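Local coordinates for protein Ufm1-specific protease (Caenorhabditis elegans, PDB 5EJJ) that cleaves the peptide bond at the C-terminal glycine of the ubiquitin-like modifier Ufm1 as a thiol protease, removing it from target proteins, at residues 61-69 against 318-326; 128-139 against 234-245. All coordinates share one frame; numbering follows the deposited sequence.

Overall arrangement
Contacts 1 and 2 lie in the N-terminal part of the chain, away from the inferred active-site residues Cys396, Asp520 and His522. Contact 1 packs helix 59-68 against helix 312-325. Contact 2 pairs strands 127-139 and 235-247 at the edge of a five-stranded mixed sheet. In sequence, both strands of contact 2 fall between the two helices of contact 1. The two centres are 20 Å apart. Their nearest atoms stay about 7 Å apart, so they do not touch directly. Helix 253-280 joins them: it meets Phe64 and Tyr318 of contact 1, and Val133, Val243 and Phe245 of contact 2.

Contact 1: residues 61-69 against 318-326; sequences NRQFLESSL and YRIRLHKLF
Phe64 and Phe326 meet at the centre of this contact, their side chains crossing at about a right angle. Phe64 CE2 lies 3.9 Å from Phe326 CE1 and 3.7 Å from Leu322 CD2, and Phe64 CD2 is 4.2 Å from Leu325 CD1. With CG anti to the backbone N (chi1 -177°), the Phe64 ring extends toward helix 312-325. Leu65 slides past Phe326 in the opposite direction, putting Leu65 CD2 3.4 Å from Phe326 CE2. Ser68 CB meets the far end of that ring, at Phe326 CZ, while its hydroxyl OG turns back to bond Phe64 O. With an alanine in place of Phe64, Leu322 and the Phe326 ring would probably lose their shared neighbour and a gap would open between the helices. The packing is looser at the solvent side. There the side chain of Asn61 lies beside the guanidinium of Arg321, whose firmer partner is Asp56, in a salt bridge. The segment axes cross at -91° and come no closer than 12.0 Å, so large side chains fill the space between them. This is near-perpendicular helix-helix packing, here linking the N-terminal MPN region to the UfSP2-type region.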
# COMPACT_ATOMS: atom_id res chain seq x y z
N ASN A 61 -6.43 22.85 0.43
CA ASN A 61 -5.77 21.60 0.06
C ASN A 61 -4.65 21.23 1.02
O ASN A 61 -4.39 20.06 1.22
CB ASN A 61 -5.30 21.60 -1.40
CG ASN A 61 -6.44 21.30 -2.39
OD1 ASN A 61 -7.44 20.68 -2.02
ND2 ASN A 61 -6.29 21.73 -3.65
N ARG A 62 -4.02 22.23 1.62
CA ARG A 62 -2.96 21.92 2.57
C ARG A 62 -3.58 21.13 3.71
O ARG A 62 -3.06 20.10 4.11
CB ARG A 62 -2.30 23.19 3.11
CG ARG A 62 -0.97 22.93 3.80
CD ARG A 62 -0.54 24.07 4.76
NE ARG A 62 -1.57 24.48 5.73
CZ ARG A 62 -2.10 23.71 6.70
NH1 ARG A 62 -1.73 22.44 6.88
NH2 ARG A 62 -3.03 24.22 7.50
N GLN A 63 -4.71 21.61 4.20
CA GLN A 63 -5.41 20.93 5.28
C GLN A 63 -5.94 19.57 4.85
O GLN A 63 -6.03 18.66 5.67
CB GLN A 63 -6.59 21.76 5.75
CG GLN A 63 -6.23 23.11 6.33
CD GLN A 63 -7.46 23.91 6.66
OE1 GLN A 63 -8.59 23.41 6.59
NE2 GLN A 63 -7.26 25.18 7.03
N PHE A 64 -6.32 19.42 3.59
CA PHE A 64 -6.73 18.09 3.15
C PHE A 64 -5.56 17.12 3.17
O PHE A 64 -5.69 15.98 3.63
CB PHE A 64 -7.38 18.08 1.78
CG PHE A 64 -7.85 16.72 1.38
CD1 PHE A 64 -9.01 16.18 1.93
CD2 PHE A 64 -7.10 15.94 0.50
CE1 PHE A 64 -9.45 14.91 1.59
CE2 PHE A 64 -7.52 14.67 0.15
CZ PHE A 64 -8.69 14.15 0.69
N LEU A 65 -4.41 17.56 2.69
CA LEU A 65 -3.22 16.73 2.67
C LEU A 65 -2.87 16.24 4.06
O LEU A 65 -2.80 15.03 4.28
CB LEU A 65 -2.02 17.45 2.05
CG LEU A 65 -2.18 17.79 0.56
CD1 LEU A 65 -0.89 18.33 0.05
CD2 LEU A 65 -2.59 16.59 -0.24
N GLU A 66 -2.69 17.17 4.99
CA GLU A 66 -2.21 16.85 6.34
C GLU A 66 -3.16 15.88 7.05
O GLU A 66 -2.70 15.02 7.80
CB GLU A 66 -2.02 18.14 7.14
CG GLU A 66 -1.16 18.04 8.42
CD GLU A 66 -0.53 19.42 8.80
OE1 GLU A 66 0.27 19.51 9.78
OE2 GLU A 66 -0.85 20.42 8.11
N SER A 67 -4.45 15.99 6.80
CA SER A 67 -5.40 15.13 7.49
C SER A 67 -5.30 13.70 6.97
O SER A 67 -5.85 12.76 7.55
CB SER A 67 -6.83 15.64 7.32
OG SER A 67 -7.46 15.13 6.16
N SER A 68 -4.61 13.54 5.85
CA SER A 68 -4.52 12.24 5.22
C SER A 68 -3.24 11.50 5.53
O SER A 68 -3.12 10.33 5.21
CB SER A 68 -4.67 12.41 3.73
OG SER A 68 -5.95 12.97 3.48
N LEU A 69 -2.29 12.19 6.15
CA LEU A 69 -1.02 11.60 6.52
C LEU A 69 -1.06 11.07 7.95
O LEU A 69 -1.94 11.43 8.73
CB LEU A 69 0.07 12.65 6.37
CG LEU A 69 -0.06 13.35 5.02
CD1 LEU A 69 0.97 14.42 4.91
CD2 LEU A 69 0.13 12.34 3.94
N TYR A 318 -12.47 11.24 -8.51
CA TYR A 318 -11.94 11.54 -7.19
C TYR A 318 -10.61 10.82 -7.03
O TYR A 318 -9.61 11.41 -6.59
CB TYR A 318 -12.91 11.02 -6.15
CG TYR A 318 -12.57 11.37 -4.73
CD1 TYR A 318 -12.71 12.68 -4.26
CD2 TYR A 318 -12.14 10.39 -3.84
CE1 TYR A 318 -12.42 13.01 -2.95
CE2 TYR A 318 -11.85 10.70 -2.53
CZ TYR A 318 -12.00 12.01 -2.08
OH TYR A 318 -11.70 12.32 -0.76
N ARG A 319 -10.62 9.55 -7.40
CA ARG A 319 -9.40 8.78 -7.46
C ARG A 319 -8.35 9.51 -8.29
O ARG A 319 -7.20 9.66 -7.87
CB ARG A 319 -9.67 7.38 -7.97
CG ARG A 319 -9.64 6.36 -6.87
CD ARG A 319 -10.67 5.28 -7.06
NE ARG A 319 -10.54 4.64 -8.36
CZ ARG A 319 -11.55 4.38 -9.18
NH1 ARG A 319 -12.80 4.69 -8.84
NH2 ARG A 319 -11.31 3.79 -10.35
N ILE A 320 -8.74 10.02 -9.46
CA ILE A 320 -7.79 10.76 -10.29
C ILE A 320 -7.32 12.02 -9.57
O ILE A 320 -6.13 12.34 -9.54
CB ILE A 320 -8.38 11.07 -11.68
CG1 ILE A 320 -8.25 9.84 -12.57
CG2 ILE A 320 -7.68 12.25 -12.34
CD1 ILE A 320 -9.46 9.60 -13.38
N ARG A 321 -8.26 12.75 -8.99
CA ARG A 321 -7.94 13.97 -8.28
C ARG A 321 -6.94 13.64 -7.18
O ARG A 321 -5.91 14.31 -7.03
CB ARG A 321 -9.21 14.57 -7.69
CG ARG A 321 -8.99 15.63 -6.63
CD ARG A 321 -8.94 17.03 -7.22
NE ARG A 321 -9.14 18.03 -6.17
CZ ARG A 321 -8.46 19.17 -6.08
NH1 ARG A 321 -7.51 19.46 -6.98
NH2 ARG A 321 -8.71 20.02 -5.08
N LEU A 322 -7.24 12.58 -6.44
CA LEU A 322 -6.39 12.17 -5.35
C LEU A 322 -4.98 11.80 -5.81
O LEU A 322 -4.02 12.16 -5.14
CB LEU A 322 -7.02 11.03 -4.56
CG LEU A 322 -8.14 11.39 -3.58
CD1 LEU A 322 -8.18 10.36 -2.51
CD2 LEU A 322 -7.93 12.73 -2.95
N HIS A 323 -4.85 11.11 -6.95
CA HIS A 323 -3.55 10.82 -7.55
C HIS A 323 -2.71 12.09 -7.75
O HIS A 323 -1.51 12.14 -7.46
CB HIS A 323 -3.71 10.10 -8.89
CG HIS A 323 -3.86 8.61 -8.77
ND1 HIS A 323 -4.94 8.02 -8.16
CD2 HIS A 323 -3.07 7.60 -9.20
CE1 HIS A 323 -4.81 6.70 -8.21
NE2 HIS A 323 -3.68 6.43 -8.84
N LYS A 324 -3.35 13.15 -8.24
CA LYS A 324 -2.65 14.41 -8.44
C LYS A 324 -2.25 15.06 -7.12
O LYS A 324 -1.18 15.67 -7.00
CB LYS A 324 -3.51 15.38 -9.28
CG LYS A 324 -3.50 15.05 -10.76
CD LYS A 324 -4.53 15.86 -11.53
CE LYS A 324 -4.95 15.10 -12.81
NZ LYS A 324 -6.05 15.79 -13.54
N LEU A 325 -3.13 14.95 -6.12
CA LEU A 325 -2.91 15.63 -4.86
C LEU A 325 -1.77 14.98 -4.09
O LEU A 325 -0.93 15.68 -3.51
CB LEU A 325 -4.17 15.64 -4.03
CG LEU A 325 -5.25 16.61 -4.48
CD1 LEU A 325 -6.49 16.43 -3.62
CD2 LEU A 325 -4.73 18.03 -4.39
N PHE A 326 -1.75 13.65 -4.13
CA PHE A 326 -0.73 12.88 -3.42
C PHE A 326 0.43 12.43 -4.29
O PHE A 326 1.20 11.55 -3.90
CB PHE A 326 -1.38 11.70 -2.71
CG PHE A 326 -2.28 12.11 -1.61
CD1 PHE A 326 -3.64 11.90 -1.68
CD2 PHE A 326 -1.76 12.79 -0.51
CE1 PHE A 326 -4.46 12.33 -0.67
CE2 PHE A 326 -2.57 13.22 0.49
CZ PHE A 326 -3.91 12.99 0.42

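Contact 2: residues 128-139 against 234-245; sequences SCVSRVGYEWSL and FTRLVTIGEVVF
Glu136 and Arg236 form a salt bridge across the strands. Arg236 grips side-on, with two nitrogens on one oxygen. NE meets Glu136 OE2 nearly along its C-O axis, and Arg236 NH2 reaches Glu136 OE2 at 2.8 Å from the anti side, tilted out of the carboxylate plane. OE2 lies in the guanidinium plane, while the carboxylate stands at 89° to it. Glu136 has CG anti to the backbone N (chi1 177°) and runs on extended to reach Arg236. Paired backbone bonds run the whole length, from Cys129 with Phe245 to Leu139 with Thr235. Thr239 N to Tyr135 O is 3.0 Å long and almost straight at 178°. On the salt-bridge side, the Arg132 guanidinium lays one face on Ile240, with CG1 3.4 Å above its plane. On the other side, Cys129 CB sits over the Phe245 ring, 3.5 Å from its centroid, and Thr239 CB over the Tyr135 ring, both CH-pi contacts. Here helix 253-280 packs on Val133, Val243 and Phe245, and helix 144-156 on Trp137 and Leu139. The chemistry implies a long antiparallel pair held by its backbone. One side is mainly apolar and packed under helices; the other mixes apolar and charged side chains, with Glu136 and Arg236 exposed.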
# COMPACT_ATOMS: atom_id res chain seq x y z
N SER A 128 1.51 -0.40 13.36
CA SER A 128 0.26 0.36 13.24
C SER A 128 -0.73 -0.04 14.32
O SER A 128 -1.17 -1.18 14.33
CB SER A 128 -0.39 0.09 11.89
OG SER A 128 0.29 0.75 10.85
N CYS A 129 -1.09 0.89 15.21
CA CYS A 129 -2.24 0.69 16.11
C CYS A 129 -3.53 1.03 15.40
O CYS A 129 -3.57 2.02 14.68
CB CYS A 129 -2.13 1.59 17.32
SG CYS A 129 -0.61 1.40 18.20
N VAL A 130 -4.59 0.26 15.61
CA VAL A 130 -5.84 0.54 14.91
C VAL A 130 -7.09 0.28 15.78
O VAL A 130 -7.07 -0.57 16.65
CB VAL A 130 -5.89 -0.29 13.62
CG1 VAL A 130 -5.80 -1.74 13.95
CG2 VAL A 130 -7.15 -0.03 12.84
N SER A 131 -8.16 1.02 15.55
CA SER A 131 -9.43 0.77 16.22
C SER A 131 -10.59 1.23 15.35
O SER A 131 -10.40 2.09 14.50
CB SER A 131 -9.47 1.44 17.60
OG SER A 131 -9.39 2.85 17.48
N ARG A 132 -11.77 0.62 15.52
CA ARG A 132 -12.99 1.12 14.88
C ARG A 132 -13.56 2.19 15.78
O ARG A 132 -13.59 2.05 17.01
CB ARG A 132 -14.03 0.05 14.75
CG ARG A 132 -13.99 -0.69 13.49
CD ARG A 132 -15.37 -1.23 13.15
NE ARG A 132 -15.66 -0.90 11.76
CZ ARG A 132 -16.82 -1.10 11.17
NH1 ARG A 132 -17.82 -1.65 11.88
NH2 ARG A 132 -16.99 -0.75 9.88
N VAL A 133 -14.01 3.26 15.16
CA VAL A 133 -14.58 4.36 15.90
C VAL A 133 -15.79 4.83 15.13
O VAL A 133 -15.76 4.86 13.90
CB VAL A 133 -13.60 5.51 15.98
CG1 VAL A 133 -14.23 6.61 16.72
CG2 VAL A 133 -12.32 5.08 16.67
N GLY A 134 -16.86 5.18 15.83
CA GLY A 134 -18.05 5.66 15.16
C GLY A 134 -18.50 6.97 15.75
O GLY A 134 -18.21 7.26 16.91
N TYR A 135 -19.18 7.79 14.96
CA TYR A 135 -19.78 8.98 15.53
C TYR A 135 -21.01 9.40 14.75
O TYR A 135 -21.26 8.89 13.66
CB TYR A 135 -18.78 10.13 15.67
CG TYR A 135 -17.94 10.36 14.45
CD1 TYR A 135 -16.75 9.67 14.26
CD2 TYR A 135 -18.32 11.28 13.47
CE1 TYR A 135 -15.98 9.87 13.15
CE2 TYR A 135 -17.54 11.49 12.36
CZ TYR A 135 -16.38 10.78 12.20
OH TYR A 135 -15.60 10.98 11.10
N GLU A 136 -21.78 10.31 15.32
CA GLU A 136 -23.01 10.74 14.68
C GLU A 136 -23.06 12.27 14.55
O GLU A 136 -22.65 13.00 15.45
CB GLU A 136 -24.19 10.21 15.46
CG GLU A 136 -25.54 10.63 14.95
CD GLU A 136 -26.65 10.09 15.82
OE1 GLU A 136 -26.55 10.24 17.07
OE2 GLU A 136 -27.61 9.49 15.26
N TRP A 137 -23.54 12.73 13.40
CA TRP A 137 -23.51 14.15 13.05
C TRP A 137 -24.86 14.59 12.55
O TRP A 137 -25.45 13.93 11.69
CB TRP A 137 -22.53 14.40 11.92
CG TRP A 137 -21.18 14.58 12.37
CD1 TRP A 137 -20.74 14.51 13.65
CD2 TRP A 137 -20.03 14.86 11.56
NE1 TRP A 137 -19.39 14.74 13.70
CE2 TRP A 137 -18.92 14.96 12.43
CE3 TRP A 137 -19.84 15.04 10.18
CZ2 TRP A 137 -17.61 15.24 11.98
CZ3 TRP A 137 -18.54 15.33 9.73
CH2 TRP A 137 -17.44 15.42 10.64
N SER A 138 -25.35 15.71 13.08
CA SER A 138 -26.63 16.24 12.66
C SER A 138 -26.48 17.51 11.84
O SER A 138 -25.83 18.47 12.27
CB SER A 138 -27.52 16.48 13.87
OG SER A 138 -28.28 15.32 14.13
N LEU A 139 -27.07 17.50 10.64
CA LEU A 139 -27.01 18.64 9.72
C LEU A 139 -28.39 19.28 9.45
O LEU A 139 -29.24 18.71 8.76
CB LEU A 139 -26.36 18.21 8.41
CG LEU A 139 -25.00 17.53 8.56
CD1 LEU A 139 -24.30 17.47 7.21
CD2 LEU A 139 -24.13 18.25 9.57
N PHE A 234 -33.73 18.28 9.66
CA PHE A 234 -32.29 17.99 9.79
C PHE A 234 -31.89 16.61 9.25
O PHE A 234 -32.72 15.71 9.15
CB PHE A 234 -31.79 18.14 11.25
CG PHE A 234 -32.14 16.97 12.15
CD1 PHE A 234 -31.22 15.96 12.39
CD2 PHE A 234 -33.38 16.88 12.76
CE1 PHE A 234 -31.53 14.87 13.22
CE2 PHE A 234 -33.70 15.80 13.59
CZ PHE A 234 -32.77 14.80 13.81
N THR A 235 -30.61 16.46 8.92
CA THR A 235 -30.04 15.19 8.44
C THR A 235 -29.07 14.62 9.47
O THR A 235 -28.14 15.32 9.90
CB THR A 235 -29.25 15.39 7.14
OG1 THR A 235 -29.84 16.46 6.38
CG2 THR A 235 -29.25 14.12 6.33
N ARG A 236 -29.29 13.38 9.89
CA ARG A 236 -28.34 12.76 10.82
C ARG A 236 -27.48 11.77 10.06
O ARG A 236 -27.97 10.86 9.40
CB ARG A 236 -29.01 12.12 12.05
CG ARG A 236 -30.03 11.04 11.73
CD ARG A 236 -30.47 10.27 12.98
NE ARG A 236 -29.43 9.36 13.49
CZ ARG A 236 -29.25 8.11 13.06
NH1 ARG A 236 -30.02 7.62 12.09
NH2 ARG A 236 -28.30 7.35 13.58
N LEU A 237 -26.17 11.98 10.16
CA LEU A 237 -25.18 11.26 9.39
C LEU A 237 -24.40 10.35 10.34
O LEU A 237 -24.02 10.79 11.44
CB LEU A 237 -24.28 12.29 8.71
CG LEU A 237 -22.97 11.99 7.99
CD1 LEU A 237 -23.02 10.75 7.11
CD2 LEU A 237 -22.62 13.23 7.18
N VAL A 238 -24.21 9.09 9.96
CA VAL A 238 -23.39 8.20 10.80
C VAL A 238 -22.12 7.72 10.11
O VAL A 238 -22.13 7.28 8.98
CB VAL A 238 -24.16 7.02 11.37
CG1 VAL A 238 -23.27 6.24 12.27
CG2 VAL A 238 -25.31 7.54 12.17
N THR A 239 -21.01 7.86 10.82
CA THR A 239 -19.70 7.57 10.27
C THR A 239 -19.05 6.56 11.19
O THR A 239 -18.96 6.81 12.40
CB THR A 239 -18.82 8.84 10.28
OG1 THR A 239 -19.57 9.95 9.76
CG2 THR A 239 -17.56 8.64 9.44
N ILE A 240 -18.65 5.42 10.63
CA ILE A 240 -17.79 4.51 11.38
C ILE A 240 -16.66 4.04 10.49
O ILE A 240 -16.83 3.95 9.27
CB ILE A 240 -18.54 3.31 12.00
CG1 ILE A 240 -18.42 2.09 11.13
CG2 ILE A 240 -20.00 3.61 12.15
CD1 ILE A 240 -19.40 1.05 11.49
N GLY A 241 -15.50 3.78 11.10
CA GLY A 241 -14.35 3.32 10.35
C GLY A 241 -13.06 3.19 11.13
O GLY A 241 -13.02 3.51 12.31
N GLU A 242 -12.02 2.69 10.45
CA GLU A 242 -10.69 2.52 11.03
C GLU A 242 -10.15 3.83 11.52
O GLU A 242 -10.43 4.88 10.94
CB GLU A 242 -9.71 2.05 9.96
CG GLU A 242 -9.95 0.68 9.36
CD GLU A 242 -8.82 0.24 8.39
OE1 GLU A 242 -8.30 1.10 7.62
OE2 GLU A 242 -8.46 -0.98 8.41
N VAL A 243 -9.35 3.79 12.57
CA VAL A 243 -8.45 4.88 12.87
C VAL A 243 -7.08 4.29 13.20
O VAL A 243 -6.93 3.54 14.17
CB VAL A 243 -8.94 5.74 14.02
CG1 VAL A 243 -7.98 6.86 14.28
CG2 VAL A 243 -10.29 6.31 13.69
N VAL A 244 -6.08 4.61 12.37
CA VAL A 244 -4.75 4.00 12.43
C VAL A 244 -3.71 5.02 12.84
O VAL A 244 -3.64 6.10 12.26
CB VAL A 244 -4.33 3.47 11.08
CG1 VAL A 244 -3.07 2.70 11.23
CG2 VAL A 244 -5.41 2.61 10.49
N PHE A 245 -2.90 4.69 13.84
CA PHE A 245 -1.78 5.53 14.24
C PHE A 245 -0.52 4.72 14.54
O PHE A 245 -0.60 3.59 15.03
CB PHE A 245 -2.15 6.41 15.43
CG PHE A 245 -2.47 5.65 16.69
CD1 PHE A 245 -3.74 5.15 16.92
CD2 PHE A 245 -1.50 5.50 17.69
CE1 PHE A 245 -4.05 4.49 18.12
CE2 PHE A 245 -1.80 4.82 18.88
CZ PHE A 245 -3.07 4.32 19.09